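Xylan esterase, putative, AXE2C (Cellvibrio japonicus, PDB 2WAA) removes acetyl groups from acetylated xylan and glucomannan as a carbohydrate esterase family 2 enzyme, contributing to the breakdown of plant cell wall polysaccharides. Local coordinates at residues I20-R25 and A32-G37. Residues are numbered along the deposited sequence; the frame is centred on the assembly and turned at random.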
loop_
_atom_site.group_PDB
_atom_site.type_symbol
_atom_site.label_atom_id
_atom_site.label_comp_id
_atom_site.label_asym_id
_atom_site.label_seq_id
_atom_site.Cartn_x
_atom_site.Cartn_y
_atom_site.Cartn_z
ATOM N N ILE A 20 19.352 -0.352 5.019
ATOM C CA ILE A 20 18.157 0.162 4.340
ATOM C C ILE A 20 16.902 -0.448 4.985
ATOM O O ILE A 20 16.694 -1.682 4.956
ATOM C CB ILE A 20 18.206 -0.132 2.841
ATOM C CG1 ILE A 20 19.377 0.615 2.201
ATOM C CG2 ILE A 20 16.890 0.340 2.161
ATOM C CD1 ILE A 20 19.594 0.189 0.845
ATOM N N GLN A 21 16.125 0.417 5.626
ATOM C CA GLN A 21 14.850 0.049 6.239
ATOM C C GLN A 21 13.799 -0.159 5.150
ATOM O O GLN A 21 13.798 0.563 4.139
ATOM C CB GLN A 21 14.430 1.123 7.254
ATOM C CG GLN A 21 13.203 0.657 8.122
ATOM C CD GLN A 21 13.457 -0.708 8.791
ATOM O OE1 GLN A 21 13.203 -1.762 8.212
ATOM N NE2 GLN A 21 13.994 -0.693 10.026
ATOM N N VAL A 22 12.904 -1.142 5.346
ATOM C CA VAL A 22 11.928 -1.440 4.318
ATOM C C VAL A 22 10.605 -1.642 5.006
ATOM O O VAL A 22 10.491 -2.454 5.963
ATOM C CB VAL A 22 12.279 -2.747 3.618
ATOM C CG1 VAL A 22 11.176 -3.115 2.567
ATOM C CG2 VAL A 22 13.663 -2.591 2.896
ATOM N N MET A 23 9.601 -0.940 4.516
ATOM C CA MET A 23 8.242 -1.152 5.026
ATOM C C MET A 23 7.387 -1.442 3.792
ATOM O O MET A 23 7.362 -0.638 2.863
ATOM C CB MET A 23 7.733 0.116 5.736
ATOM C CG MET A 23 6.283 -0.121 6.356
ATOM S SD MET A 23 5.716 1.415 7.092
ATOM C CE MET A 23 5.205 2.407 5.679
ATOM N N GLY A 24 6.704 -2.583 3.754
ATOM C CA GLY A 24 5.913 -2.942 2.541
ATOM C C GLY A 24 6.516 -4.195 1.922
ATOM O O GLY A 24 7.665 -4.568 2.220
ATOM N N ARG A 25 5.753 -4.883 1.089
ATOM C CA ARG A 25 6.249 -6.110 0.488
ATOM C C ARG A 25 7.327 -5.925 -0.586
ATOM O O ARG A 25 7.124 -5.194 -1.572
ATOM C CB ARG A 25 5.082 -6.878 -0.123
ATOM C CG ARG A 25 4.113 -7.351 0.971
ATOM C CD ARG A 25 3.052 -8.325 0.409
ATOM N NE ARG A 25 2.094 -8.744 1.429
ATOM C CZ ARG A 25 1.088 -9.596 1.193
ATOM N NH1 ARG A 25 0.949 -10.150 0.012
ATOM N NH2 ARG A 25 0.238 -9.929 2.159
ATOM N N ALA A 32 20.789 -9.356 -4.715
ATOM C CA ALA A 32 20.511 -8.503 -3.515
ATOM C C ALA A 32 19.785 -7.192 -3.821
ATOM O O ALA A 32 19.708 -6.293 -2.949
ATOM C CB ALA A 32 21.817 -8.239 -2.678
ATOM N N SER A 33 19.236 -7.067 -5.037
ATOM C CA SER A 33 18.299 -5.966 -5.321
ATOM C C SER A 33 16.935 -6.311 -4.706
ATOM O O SER A 33 16.676 -7.491 -4.370
ATOM C CB SER A 33 18.199 -5.710 -6.831
ATOM O OG SER A 33 17.659 -6.861 -7.478
ATOM N N LEU A 34 16.069 -5.299 -4.561
ATOM C CA LEU A 34 14.676 -5.497 -4.129
ATOM C C LEU A 34 13.759 -5.079 -5.244
ATOM O O LEU A 34 13.963 -4.056 -5.905
ATOM C CB LEU A 34 14.350 -4.618 -2.909
ATOM C CG LEU A 34 15.184 -4.924 -1.678
ATOM C CD1 LEU A 34 14.699 -3.860 -0.618
ATOM C CD2 LEU A 34 14.924 -6.362 -1.276
ATOM N N THR A 35 12.707 -5.875 -5.420
ATOM C CA THR A 35 11.674 -5.547 -6.396
ATOM C C THR A 35 10.332 -5.475 -5.674
ATOM O O THR A 35 10.069 -6.274 -4.767
ATOM C CB THR A 35 11.648 -6.602 -7.540
ATOM O OG1 THR A 35 12.935 -6.630 -8.175
ATOM C CG2 THR A 35 10.639 -6.198 -8.598
ATOM N N PHE A 36 9.521 -4.508 -6.074
ATOM C CA PHE A 36 8.240 -4.317 -5.442
ATOM C C PHE A 36 7.194 -3.784 -6.396
ATOM O O PHE A 36 7.508 -3.119 -7.404
ATOM C CB PHE A 36 8.399 -3.397 -4.207
ATOM C CG PHE A 36 9.254 -2.180 -4.442
ATOM C CD1 PHE A 36 8.690 -0.961 -4.842
ATOM C CD2 PHE A 36 10.635 -2.257 -4.264
ATOM C CE1 PHE A 36 9.471 0.156 -5.076
ATOM C CE2 PHE A 36 11.448 -1.127 -4.480
ATOM C CZ PHE A 36 10.850 0.085 -4.895
ATOM N N GLY A 37 5.928 -4.097 -6.072
ATOM C CA GLY A 37 4.820 -3.750 -6.932
ATOM C C GLY A 37 3.668 -3.064 -6.192
ATOM O O GLY A 37 2.938 -2.306 -6.811
HETATM O O HOH W 1 5.315 -5.478 -3.615
#
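Val22 and Leu34 point toward each other from two strands that belong to different sheets, and they meet through one methyl each: CG2 of Val22 lies 3.9 Å from CD1 of Leu34, beside a glycerol, probably from the crystallisation liquor, that sits against Leu34. Val22 CG2 stands anti to its own carbonyl carbon, and Leu34 CG does the same (chi1 -62°); with chi2 extended, CD1 is carried out to the valine while the two side chains pass at a slant.

At the other end the backbones come closer. Arg25 O approaches Phe36 CB at 3.4 Å, and a water joins the two segments there, donating to Arg25 O at 2.7 Å and accepting from Gly37 N at 2.9 Å. Phe36 holds its CG between backbone N and carbonyl carbon (chi1 45°), which takes the ring away from 20-25 to pack on Leu43 and meet His103 edge-to-face. The arginine side chain also leaves the contact: it runs out extended, NH1 bonding the carbonyls of Tyr206 and Phe208 and the guanidinium making a cation-pi contact with Trp219.

Strand 21-23 pairs with 42-48, strand 34-36 with 27-28 and 112-119, so apolar side chains facing inward from two antiparallel sheets meet here, the face-to-face packing of the jelly-roll beta-sandwich that forms the N-terminal domain of CE2 esterases such as this one.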